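Local coordinates for tetratricopeptide repeat protein (Parabacteroides merdae ATCC 43184, PDB 4R7S), which is of unknown function but, as a helical tetratricopeptide repeat protein, probably serves as a scaffold for binding other proteins or peptides, at residues Y125-E129 / L152-R156; R146-A150 / I165-L169; Y180-A184 / A198-K202; A184-F188 / L216-I220; A230-K235 / L250-T254. One frame throughout, in Å; residues are numbered along the deposited sequence.

Interaction 1. Residues Y125-E129 / L152-R156. With EDO (1,2-ethanediol), chain D.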
# COMPACT_ATOMS: atom_id res chain seq x y z
N TYR A 125 -1.76 11.01 14.85
CA TYR A 125 -0.98 10.01 15.59
C TYR A 125 -1.74 9.26 16.68
O TYR A 125 -1.54 8.04 16.81
CB TYR A 125 0.30 10.66 16.15
CG TYR A 125 1.14 11.31 15.05
CD1 TYR A 125 1.48 10.60 13.90
CD2 TYR A 125 1.55 12.63 15.15
CE1 TYR A 125 2.23 11.19 12.88
CE2 TYR A 125 2.32 13.23 14.14
CZ TYR A 125 2.64 12.51 13.00
OH TYR A 125 3.39 13.09 12.00
N MSE A 126 -2.59 9.95 17.45
CA MSE A 126 -3.37 9.29 18.50
C MSE A 126 -4.35 8.32 17.89
O MSE A 126 -4.49 7.22 18.43
CB MSE A 126 -4.11 10.28 19.42
CG MSE A 126 -3.20 10.95 20.48
SE MSE A 126 -1.99 9.73 21.47
CE MSE A 126 -3.39 8.32 22.10
N TRP A 127 -5.00 8.68 16.75
CA TRP A 127 -5.96 7.74 16.15
C TRP A 127 -5.25 6.55 15.48
O TRP A 127 -5.81 5.46 15.51
CB TRP A 127 -6.94 8.40 15.16
CG TRP A 127 -7.80 9.55 15.62
CD1 TRP A 127 -8.47 10.42 14.82
CD2 TRP A 127 -8.10 9.95 16.98
NE1 TRP A 127 -9.15 11.35 15.57
CE2 TRP A 127 -8.94 11.08 16.90
CE3 TRP A 127 -7.76 9.44 18.24
CZ2 TRP A 127 -9.44 11.72 18.04
CZ3 TRP A 127 -8.20 10.11 19.38
CH2 TRP A 127 -9.04 11.23 19.27
N ALA A 128 -4.01 6.74 14.94
CA ALA A 128 -3.23 5.65 14.35
C ALA A 128 -2.85 4.63 15.43
O ALA A 128 -3.08 3.43 15.27
CB ALA A 128 -1.98 6.19 13.69
N GLU A 129 -2.39 5.14 16.57
CA GLU A 129 -2.01 4.37 17.75
C GLU A 129 -3.16 3.44 18.19
O GLU A 129 -2.94 2.25 18.40
CB GLU A 129 -1.67 5.36 18.88
CG GLU A 129 -0.67 4.84 19.89
CD GLU A 129 -0.51 5.71 21.12
OE1 GLU A 129 -0.08 6.88 20.99
OE2 GLU A 129 -0.81 5.22 22.23
N LEU A 152 4.74 5.03 13.20
CA LEU A 152 4.04 6.10 13.93
C LEU A 152 4.98 6.88 14.86
O LEU A 152 5.00 8.12 14.82
CB LEU A 152 2.92 5.44 14.75
CG LEU A 152 2.22 6.29 15.78
CD1 LEU A 152 1.42 7.36 15.11
CD2 LEU A 152 1.31 5.47 16.60
N GLU A 153 5.74 6.16 15.70
CA GLU A 153 6.67 6.73 16.68
C GLU A 153 7.75 7.52 16.01
O GLU A 153 8.07 8.62 16.49
CB GLU A 153 7.26 5.65 17.58
CG GLU A 153 6.26 5.09 18.59
CD GLU A 153 5.51 6.01 19.53
OE1 GLU A 153 5.69 7.25 19.48
OE2 GLU A 153 4.72 5.48 20.34
N LYS A 154 8.30 7.00 14.91
CA LYS A 154 9.29 7.69 14.09
C LYS A 154 8.69 9.03 13.56
O LYS A 154 9.30 10.07 13.71
CB LYS A 154 9.70 6.77 12.93
CG LYS A 154 10.47 7.50 11.82
CD LYS A 154 10.74 6.63 10.61
CE LYS A 154 9.64 6.68 9.59
NZ LYS A 154 9.86 5.65 8.56
N MSE A 155 7.48 8.99 12.97
CA MSE A 155 6.85 10.21 12.42
C MSE A 155 6.50 11.26 13.51
O MSE A 155 6.48 12.46 13.22
CB MSE A 155 5.61 9.85 11.61
CG MSE A 155 5.90 8.97 10.39
SE MSE A 155 7.29 9.59 9.15
CE MSE A 155 6.72 11.51 8.95
N ARG A 156 6.24 10.79 14.75
CA ARG A 156 5.97 11.61 15.94
C ARG A 156 7.24 12.25 16.52
O ARG A 156 7.15 13.15 17.36
CB ARG A 156 5.41 10.70 17.02
CG ARG A 156 3.96 10.55 17.01
CD ARG A 156 3.50 10.57 18.43
NE ARG A 156 3.46 9.24 19.00
CZ ARG A 156 2.35 8.64 19.38
NH1 ARG A 156 1.17 9.24 19.23
NH2 ARG A 156 2.39 7.42 19.91
C1 EDO D . 7.58 4.51 6.00
O1 EDO D . 7.10 5.63 6.74
C2 EDO D . 6.64 3.27 6.16
O2 EDO D . 5.34 3.47 5.63
O HOH W 1 4.99 15.31 12.88
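Glu129 OE1 is gripped by two nitrogens of Arg156. The stronger bond comes from Arg156 NH2, 2.7 Å from Glu129 OE1; the one from NH1 is weak. The carboxylate stands nearly upright on the guanidinium, with the planes 87° apart. NH2 meets the oxygen from above the carboxylate plane, while OE1 lies close to the guanidinium plane. Arg156 also holds Glu153 of its own helix side-on, with Arg156 NE 3.0 Å from Glu153 OE1 and Arg156 NH2 3.1 Å from Glu153 OE2. One cation thus joins two carboxylates in a salt-bridge network. The arginine chain bends at chi2 and chi3, and its CG lies over one face of the Tyr125 ring, 3.9 Å from the centroid. An alanine here would probably leave Glu129 and Glu153 facing each other without a shared cation and strip that cover from Tyr125. Beside the salt bridges, Leu152 CD1 packs 3.5 Å from Tyr125 CD1. A water bridges Tyr125 OH and the carbonyl of Met155. Segments 125-129 and 152-156, on helices 125-138 and 143-156, run antiparallel (167°), and helix 109-121 packs against Ala128, Leu152 and Met155 through Ile120.

Interaction 2. Residues R146-A150 / I165-L169; sequences RLGHA and IFNYL
Ala150 and Phe166 mark the tight part of this contact. The Ala150 methyl sits over one face of the Phe166 ring, displaced toward the rim, with CB 3.9 Å from the ring centroid. The same methyl touches the CG2 methyl of Ile165, at 3.6 Å from Ala150 CB to Ile165 CG2. That methyl also reaches the backbone, where Ile165 CG2 lies 3.3 Å from Arg146 O. Leu147 supplies the next layer. Its CG stands anti to the backbone N (chi1 -165°), which swings CD1 across to Phe166 CE1 at 3.6 Å. Leu147 CD1 meets Leu169 CD1 as well, the two side chains crossing at about a right angle. Segments 146-150 and 165-169, on the consecutive helices 143-156 and 159-172, pack antiparallel and cross at -148° with axes 9.7 Å apart, as expected of neighbouring helices in a tetratricopeptide repeat array. Helix 178-189 closes the apolar side, with Leu186 and Arg183 on Phe166 and Leu179 on Leu147. The other side is looser and more open to solvent. There the extended chain of Arg146 brings CD to the edge of the Tyr168 ring, 4.1 Å from CE2. The guanidinium and the ring are steeply inclined to each other, their planes 74° apart. Arg146 CB leans back toward the apolar part, 3.9 Å from Leu169 CD2. His149 turns its ring away from helix 159-172 and makes a weak hydrogen bond to Asp133.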
# COMPACT_ATOMS: atom_id res chain seq x y z
N ARG A 146 2.72 -3.94 15.20
CA ARG A 146 3.93 -3.48 15.90
C ARG A 146 4.72 -2.57 14.97
O ARG A 146 5.20 -1.53 15.41
CB ARG A 146 4.77 -4.67 16.42
CG ARG A 146 4.06 -5.46 17.53
CD ARG A 146 4.95 -6.46 18.26
NE ARG A 146 4.18 -7.23 19.25
CZ ARG A 146 3.97 -6.87 20.51
NH1 ARG A 146 4.51 -5.76 21.00
NH2 ARG A 146 3.23 -7.63 21.30
N LEU A 147 4.78 -2.90 13.67
CA LEU A 147 5.45 -2.08 12.66
C LEU A 147 4.73 -0.76 12.48
O LEU A 147 5.36 0.28 12.36
CB LEU A 147 5.49 -2.84 11.35
CG LEU A 147 6.43 -2.33 10.28
CD1 LEU A 147 7.88 -2.50 10.69
CD2 LEU A 147 6.20 -3.08 9.00
N GLY A 148 3.40 -0.79 12.51
CA GLY A 148 2.58 0.41 12.46
C GLY A 148 2.98 1.35 13.58
O GLY A 148 3.22 2.53 13.32
N HIS A 149 3.14 0.81 14.80
CA HIS A 149 3.59 1.56 15.98
C HIS A 149 5.00 2.13 15.76
O HIS A 149 5.23 3.30 16.07
CB HIS A 149 3.56 0.68 17.24
CG HIS A 149 2.20 0.55 17.86
ND1 HIS A 149 1.48 1.67 18.26
CD2 HIS A 149 1.49 -0.55 18.18
CE1 HIS A 149 0.37 1.21 18.79
NE2 HIS A 149 0.33 -0.12 18.77
N ALA A 150 5.91 1.33 15.17
CA ALA A 150 7.27 1.73 14.87
C ALA A 150 7.30 2.94 13.90
O ALA A 150 8.02 3.92 14.16
CB ALA A 150 8.04 0.56 14.28
N ILE A 165 11.23 -0.77 18.98
CA ILE A 165 10.29 -1.65 18.27
C ILE A 165 11.00 -2.35 17.10
O ILE A 165 10.89 -3.57 16.98
CB ILE A 165 9.03 -0.89 17.80
CG1 ILE A 165 8.30 -0.27 19.00
CG2 ILE A 165 8.10 -1.84 16.98
CD1 ILE A 165 7.24 0.79 18.67
N PHE A 166 11.73 -1.59 16.26
CA PHE A 166 12.46 -2.16 15.14
C PHE A 166 13.52 -3.11 15.63
O PHE A 166 13.73 -4.13 14.99
CB PHE A 166 13.13 -1.08 14.27
CG PHE A 166 12.22 -0.44 13.26
CD1 PHE A 166 11.74 -1.17 12.17
CD2 PHE A 166 11.86 0.89 13.36
CE1 PHE A 166 10.89 -0.58 11.22
CE2 PHE A 166 11.03 1.49 12.41
CZ PHE A 166 10.54 0.75 11.35
N ASN A 167 14.19 -2.81 16.75
CA ASN A 167 15.21 -3.73 17.25
C ASN A 167 14.56 -5.05 17.69
O ASN A 167 15.09 -6.13 17.40
CB ASN A 167 16.06 -3.11 18.38
CG ASN A 167 16.97 -2.00 17.92
OD1 ASN A 167 17.36 -1.90 16.74
ND2 ASN A 167 17.35 -1.14 18.85
N TYR A 168 13.38 -4.95 18.34
CA TYR A 168 12.66 -6.12 18.80
C TYR A 168 12.23 -7.00 17.62
O TYR A 168 12.48 -8.20 17.65
CB TYR A 168 11.45 -5.73 19.69
CG TYR A 168 10.55 -6.90 19.99
CD1 TYR A 168 11.00 -7.99 20.75
CD2 TYR A 168 9.26 -6.97 19.47
CE1 TYR A 168 10.19 -9.09 21.01
CE2 TYR A 168 8.41 -8.05 19.75
CZ TYR A 168 8.89 -9.11 20.51
OH TYR A 168 8.08 -10.19 20.79
N LEU A 169 11.59 -6.40 16.59
CA LEU A 169 11.08 -7.10 15.41
C LEU A 169 12.20 -7.80 14.65
O LEU A 169 12.00 -8.93 14.20
CB LEU A 169 10.34 -6.14 14.47
CG LEU A 169 9.02 -5.54 14.98
CD1 LEU A 169 8.41 -4.54 13.94
CD2 LEU A 169 8.01 -6.62 15.33

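Interaction 3. Residues Y180-A184 / A198-K202. With EDO (1,2-ethanediol), chain G.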
# COMPACT_ATOMS: atom_id res chain seq x y z
N TYR A 180 14.84 -3.98 8.01
CA TYR A 180 16.10 -3.23 7.99
C TYR A 180 15.94 -1.95 7.19
O TYR A 180 16.59 -0.96 7.49
CB TYR A 180 17.23 -4.08 7.42
CG TYR A 180 17.67 -5.23 8.30
CD1 TYR A 180 17.02 -6.45 8.26
CD2 TYR A 180 18.79 -5.11 9.13
CE1 TYR A 180 17.43 -7.53 9.05
CE2 TYR A 180 19.22 -6.18 9.91
CZ TYR A 180 18.53 -7.39 9.87
OH TYR A 180 18.93 -8.46 10.65
N GLU A 181 15.04 -1.96 6.20
CA GLU A 181 14.68 -0.81 5.36
C GLU A 181 13.92 0.24 6.19
O GLU A 181 14.15 1.44 6.01
CB GLU A 181 13.83 -1.26 4.15
CG GLU A 181 14.63 -2.05 3.12
CD GLU A 181 14.14 -1.97 1.68
OE1 GLU A 181 13.20 -1.20 1.40
OE2 GLU A 181 14.73 -2.67 0.82
N GLY A 182 13.07 -0.23 7.08
CA GLY A 182 12.31 0.62 7.99
C GLY A 182 13.22 1.23 9.05
O GLY A 182 13.19 2.44 9.28
N ARG A 183 14.08 0.39 9.64
CA ARG A 183 15.03 0.84 10.65
C ARG A 183 16.03 1.82 10.03
O ARG A 183 16.34 2.83 10.68
CB ARG A 183 15.76 -0.33 11.34
CG ARG A 183 16.49 0.14 12.59
CD ARG A 183 16.99 -1.01 13.44
NE ARG A 183 18.08 -1.70 12.77
CZ ARG A 183 18.66 -2.78 13.25
NH1 ARG A 183 18.27 -3.29 14.41
NH2 ARG A 183 19.65 -3.36 12.58
N ALA A 184 16.55 1.54 8.80
CA ALA A 184 17.49 2.45 8.13
C ALA A 184 16.85 3.84 7.94
O ALA A 184 17.50 4.84 8.19
CB ALA A 184 17.93 1.89 6.77
N ALA A 198 24.85 1.00 7.53
CA ALA A 198 25.13 -0.35 7.99
C ALA A 198 23.93 -1.23 7.67
O ALA A 198 24.10 -2.28 7.06
CB ALA A 198 25.43 -0.34 9.48
N ASP A 199 22.70 -0.76 8.02
CA ASP A 199 21.43 -1.45 7.73
C ASP A 199 21.20 -1.57 6.23
O ASP A 199 20.83 -2.66 5.77
CB ASP A 199 20.24 -0.74 8.38
CG ASP A 199 19.93 -1.18 9.81
OD1 ASP A 199 20.57 -2.13 10.31
OD2 ASP A 199 19.03 -0.59 10.41
N ILE A 200 21.45 -0.48 5.47
CA ILE A 200 21.30 -0.45 4.02
C ILE A 200 22.23 -1.49 3.35
O ILE A 200 21.79 -2.24 2.48
CB ILE A 200 21.51 0.98 3.50
CG1 ILE A 200 20.31 1.88 3.89
CG2 ILE A 200 21.75 1.02 1.96
CD1 ILE A 200 20.48 3.38 3.61
N GLU A 201 23.47 -1.56 3.81
CA GLU A 201 24.51 -2.48 3.33
C GLU A 201 24.07 -3.93 3.52
O GLU A 201 24.39 -4.78 2.69
CB GLU A 201 25.83 -2.22 4.08
CG GLU A 201 27.03 -3.05 3.63
CD GLU A 201 27.45 -2.93 2.18
OE1 GLU A 201 27.38 -1.81 1.61
OE2 GLU A 201 27.86 -3.96 1.60
N LYS A 202 23.35 -4.21 4.62
CA LYS A 202 22.87 -5.55 4.94
C LYS A 202 21.86 -6.01 3.89
O LYS A 202 21.95 -7.13 3.42
CB LYS A 202 22.28 -5.60 6.37
CG LYS A 202 22.01 -7.02 6.86
CD LYS A 202 22.48 -7.25 8.29
CE LYS A 202 22.39 -8.72 8.68
NZ LYS A 202 23.39 -9.57 7.96
C1 EDO G . 30.86 -5.20 4.48
O1 EDO G . 29.92 -5.43 5.53
C2 EDO G . 30.50 -6.01 3.22
O2 EDO G . 29.13 -5.87 2.87
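Arg183 and Asp199 face each other edge to edge across two antiparallel helices of the tetratricopeptide repeat superhelix, 178-189 and 193-206. The guanidinium and carboxylate are nearly coplanar, 8° apart. Arg183 grips side-on with two nitrogens, one to each oxygen: Arg183 NE to Asp199 OD2 at 2.8 Å and Arg183 NH2 to Asp199 OD1 at 2.7 Å. Both bonds are almost straight, and both oxygens use their syn lone pairs. This fixes the rotation of both groups in a buried setting. The arginine leaves the backbone with CG anti to N and then bends at chi3 (70°), which turns its NE-NH2 edge to the carboxylate. Arg183 NH1 is used elsewhere, on Asn167 of helix 159-172.

The Tyr180 ring is turned quite differently. It stands almost perpendicular to the carboxylate, 86° between the planes, and presents its edge to Asp199, with Tyr180 CD2 3.7 Å from Asp199 OD1. Lys202 lies over a face of the same ring. Its CG stands above the rim, and its CD comes 3.8 Å from Tyr180 CE2. The phenol oxygen is held outside the pair, by the carbonyl of Pro174. On the other side of the contact Ala184 packs on helix 193-206, between Asp199 and Ile200. Its CB lies 3.9 Å from Asp199 CB and 3.7 Å from Ile200 CG1.

Interaction 4. Residues A184-F188 / L216-I220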
# COMPACT_ATOMS: atom_id res chain seq x y z
N ALA A 184 16.55 1.54 8.80
CA ALA A 184 17.49 2.45 8.13
C ALA A 184 16.85 3.84 7.94
O ALA A 184 17.50 4.84 8.19
CB ALA A 184 17.93 1.89 6.77
N ASP A 185 15.56 3.88 7.55
CA ASP A 185 14.83 5.12 7.34
C ASP A 185 14.72 5.89 8.64
O ASP A 185 14.83 7.12 8.63
CB ASP A 185 13.44 4.87 6.72
CG ASP A 185 12.79 6.15 6.21
OD1 ASP A 185 13.35 6.77 5.28
OD2 ASP A 185 11.75 6.56 6.78
N LEU A 186 14.53 5.17 9.75
CA LEU A 186 14.47 5.78 11.08
C LEU A 186 15.82 6.39 11.43
O LEU A 186 15.87 7.52 11.91
CB LEU A 186 14.08 4.74 12.16
CG LEU A 186 14.39 5.14 13.60
CD1 LEU A 186 13.45 6.21 14.10
CD2 LEU A 186 14.30 3.97 14.48
N TYR A 187 16.92 5.64 11.17
CA TYR A 187 18.26 6.13 11.46
C TYR A 187 18.58 7.39 10.63
O TYR A 187 19.14 8.34 11.17
CB TYR A 187 19.30 5.04 11.25
CG TYR A 187 19.28 3.97 12.33
CD1 TYR A 187 19.04 4.30 13.66
CD2 TYR A 187 19.60 2.65 12.03
CE1 TYR A 187 19.07 3.32 14.67
CE2 TYR A 187 19.64 1.67 13.03
CZ TYR A 187 19.36 2.01 14.34
OH TYR A 187 19.41 1.05 15.32
N PHE A 188 18.15 7.42 9.37
CA PHE A 188 18.37 8.59 8.53
C PHE A 188 17.61 9.78 9.10
O PHE A 188 18.21 10.84 9.26
CB PHE A 188 17.98 8.33 7.08
CG PHE A 188 18.00 9.56 6.20
CD1 PHE A 188 19.20 10.04 5.69
CD2 PHE A 188 16.82 10.18 5.81
CE1 PHE A 188 19.22 11.14 4.83
CE2 PHE A 188 16.84 11.30 4.98
CZ PHE A 188 18.04 11.77 4.49
N LEU A 216 16.96 6.39 -0.40
CA LEU A 216 17.55 6.48 0.93
C LEU A 216 19.09 6.46 0.85
O LEU A 216 19.73 7.36 1.41
CB LEU A 216 17.04 5.37 1.86
CG LEU A 216 17.32 5.61 3.36
CD1 LEU A 216 16.69 6.92 3.86
CD2 LEU A 216 16.89 4.44 4.21
N ARG A 217 19.67 5.47 0.14
CA ARG A 217 21.13 5.44 -0.05
C ARG A 217 21.62 6.68 -0.85
O ARG A 217 22.70 7.22 -0.56
CB ARG A 217 21.58 4.16 -0.74
CG ARG A 217 23.09 3.95 -0.58
CD ARG A 217 23.52 2.59 -1.01
NE ARG A 217 23.41 2.43 -2.45
CZ ARG A 217 23.92 1.42 -3.12
NH1 ARG A 217 24.56 0.44 -2.48
NH2 ARG A 217 23.79 1.35 -4.44
N GLY A 218 20.83 7.13 -1.82
CA GLY A 218 21.18 8.29 -2.63
C GLY A 218 21.22 9.57 -1.82
O GLY A 218 22.15 10.37 -1.94
N LYS A 219 20.23 9.72 -0.92
CA LYS A 219 20.10 10.87 -0.03
C LYS A 219 21.26 10.93 0.95
O LYS A 219 21.74 12.03 1.26
CB LYS A 219 18.77 10.81 0.71
CG LYS A 219 17.61 11.39 -0.08
CD LYS A 219 16.45 11.59 0.86
CE LYS A 219 15.13 11.73 0.16
NZ LYS A 219 14.04 11.14 0.99
N ILE A 220 21.74 9.75 1.41
CA ILE A 220 22.87 9.67 2.33
C ILE A 220 24.13 10.01 1.57
O ILE A 220 24.88 10.88 2.02
CB ILE A 220 22.96 8.31 3.06
CG1 ILE A 220 21.87 8.21 4.16
CG2 ILE A 220 24.36 8.09 3.64
CD1 ILE A 220 21.40 6.79 4.48
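Segments 184-188 and 216-220, on helices 178-189 and 211-223, run nearly parallel, at 26° and with their axes 11.1 Å apart. Asp185 lies level with Leu216, and Phe188 with Ile220, at CA-CA distances of 7.1 Å and 7.7 Å. Such wide spacing leaves room for large side chains. This is the relation of helices two apart in the chain, as in stacked tetratricopeptide repeats, with helix 193-206 between them in sequence. Phe188 fills much of the gap. Its CG is anti to the backbone N (chi1 172°), which sends the ring across to the other helix. Leu216 CD1 meets the near end of the phenylalanine, 3.7 Å from Phe188 CB. Ile220 CG1 comes to 3.6 Å from Phe188 CD1, and the aliphatic chain of Lys219 crosses the far end at CZ. The other Leu216 methyl, CD2, rests 3.8 Å from Ala184 CB. Replacing Phe188 with an alanine would probably open a gap between the helices and leave Ile220 and the Lys219 chain without their partner. Asp185 OD1 touches a methyl, Leu216 CD1, while OD2 takes a salt bridge from Lys154. The two segments therefore meet through apolar packing, and the charge of Asp185 is paired outside them.

Interaction 5. Residues A230-K235 / L250-T254; sequences AALDFK and LLKLT
The Phe234 ring is sandwiched. On one face Leu250 CB sits over the centre, 3.7 Å from the centroid and only 8° off the normal. On the opposite face lies the backbone oxygen of Ala230, from its own helix, offset toward the rim. At the edge, near the ring plane, the methyl of Thr254 approaches, with CG2 3.7 Å from Phe234 CE2. These residues join helix 227-238 to helix 244-252, the last of the chain, and the residues that follow it, at the C-terminal end of the tetratricopeptide repeat array. Leu250 and Phe234 cross at about a right angle, and Leu250 CD1 reaches the ring at CE1, 3.8 Å away. Phe234 CG stands anti to its carbonyl carbon (chi1 -65°), which presents the ring to this final helix. Leu251 packs at the base of the phenylalanine, its CD2 3.8 Å from Phe234 CB and close to Ala231. Helix 211-223 packs on both partners, Leu222 on Phe234 and Val215 on Leu250. The long chain of Lys235 stays at the solvent side and touches Leu251 CD2 with its CG. Thr254 turns OG1 back to its own segment, where it donates to Leu251 O at 2.5 Å, a distance so short that its exact value is doubtful. The same carbonyl accepts from Thr254 N. Across the contact, Thr254 OG1 lies 3.6 Å from Ala231 CB.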
# COMPACT_ATOMS: atom_id res chain seq x y z
N ALA A 230 25.29 9.46 -5.69
CA ALA A 230 23.89 9.69 -5.35
C ALA A 230 23.00 9.63 -6.59
O ALA A 230 22.00 8.90 -6.60
CB ALA A 230 23.73 11.03 -4.65
N ALA A 231 23.39 10.38 -7.65
CA ALA A 231 22.64 10.43 -8.92
C ALA A 231 22.44 9.02 -9.51
O ALA A 231 21.33 8.70 -9.93
CB ALA A 231 23.36 11.31 -9.92
N LEU A 232 23.49 8.17 -9.45
CA LEU A 232 23.44 6.79 -9.96
C LEU A 232 22.32 6.02 -9.27
O LEU A 232 21.53 5.35 -9.95
CB LEU A 232 24.79 6.06 -9.80
CG LEU A 232 26.00 6.65 -10.59
CD1 LEU A 232 27.30 6.05 -10.12
CD2 LEU A 232 25.84 6.47 -12.11
N ASP A 233 22.19 6.20 -7.92
CA ASP A 233 21.15 5.60 -7.10
C ASP A 233 19.77 6.20 -7.41
O ASP A 233 18.80 5.44 -7.55
CB ASP A 233 21.49 5.75 -5.60
CG ASP A 233 22.46 4.71 -5.04
OD1 ASP A 233 22.82 3.76 -5.79
OD2 ASP A 233 22.83 4.83 -3.86
N PHE A 234 19.68 7.56 -7.56
CA PHE A 234 18.41 8.20 -7.91
C PHE A 234 17.92 7.71 -9.27
O PHE A 234 16.73 7.39 -9.40
CB PHE A 234 18.51 9.73 -7.88
CG PHE A 234 18.79 10.35 -6.52
CD1 PHE A 234 18.26 9.80 -5.36
CD2 PHE A 234 19.55 11.51 -6.42
CE1 PHE A 234 18.53 10.37 -4.11
CE2 PHE A 234 19.82 12.08 -5.17
CZ PHE A 234 19.31 11.50 -4.02
N LYS A 235 18.84 7.58 -10.27
CA LYS A 235 18.48 7.06 -11.60
C LYS A 235 17.95 5.63 -11.50
O LYS A 235 16.90 5.32 -12.07
CB LYS A 235 19.67 7.11 -12.56
CG LYS A 235 19.76 8.43 -13.32
CD LYS A 235 21.20 8.82 -13.58
CE LYS A 235 21.32 10.05 -14.45
NZ LYS A 235 21.01 9.78 -15.89
N LEU A 250 15.40 15.49 -6.69
CA LEU A 250 16.57 14.90 -6.03
C LEU A 250 17.76 14.93 -6.97
O LEU A 250 18.84 15.34 -6.58
CB LEU A 250 16.29 13.44 -5.59
CG LEU A 250 15.28 13.22 -4.48
CD1 LEU A 250 14.97 11.74 -4.33
CD2 LEU A 250 15.74 13.83 -3.16
N LEU A 251 17.53 14.54 -8.24
CA LEU A 251 18.53 14.57 -9.30
C LEU A 251 19.11 15.96 -9.50
O LEU A 251 20.32 16.05 -9.66
CB LEU A 251 17.97 14.01 -10.61
CG LEU A 251 17.99 12.48 -10.66
CD1 LEU A 251 17.02 11.94 -11.69
CD2 LEU A 251 19.42 11.95 -10.86
N LYS A 252 18.27 17.04 -9.43
CA LYS A 252 18.75 18.44 -9.54
C LYS A 252 19.79 18.78 -8.45
O LYS A 252 20.67 19.61 -8.69
CB LYS A 252 17.59 19.45 -9.45
CG LYS A 252 16.67 19.51 -10.65
CD LYS A 252 15.27 20.09 -10.32
CE LYS A 252 15.28 21.48 -9.70
NZ LYS A 252 13.92 22.08 -9.63
N LEU A 253 19.67 18.15 -7.25
CA LEU A 253 20.59 18.43 -6.14
C LEU A 253 21.99 17.79 -6.36
O LEU A 253 22.95 18.17 -5.67
CB LEU A 253 19.98 18.00 -4.78
CG LEU A 253 18.54 18.46 -4.45
CD1 LEU A 253 18.16 18.05 -3.08
CD2 LEU A 253 18.35 19.98 -4.60
N THR A 254 22.11 16.89 -7.35
CA THR A 254 23.37 16.23 -7.72
C THR A 254 24.10 16.94 -8.87
O THR A 254 25.24 16.58 -9.16
CB THR A 254 23.12 14.76 -8.13
OG1 THR A 254 22.46 14.74 -9.39
CG2 THR A 254 22.34 13.96 -7.10

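The five contacts follow the superhelix toward its C-terminal end. Interactions 1 and 2 share helix 143-156, their centres 12 Å apart. Interactions 3 and 4 share Ala184, with centres 8 Å apart, and Ile200 CD1 packs on Ile220 CD1 at 3.6 Å. Polar links tie the rest: Asn167 OD1 to Arg183 NH1 (2.9 Å, a probable hydrogen bond) joins interactions 2 and 3, Lys154 NZ to Asp185 OD2 (2.7 Å) joins 1 and 4, and Arg217 NE to Asp233 OD2 (2.8 Å) joins 4 and 5. Interactions 1 and 5 do not touch, their centres being 30 Å apart. The ethanediols near Lys154 and Glu201 probably come from the crystallisation liquor.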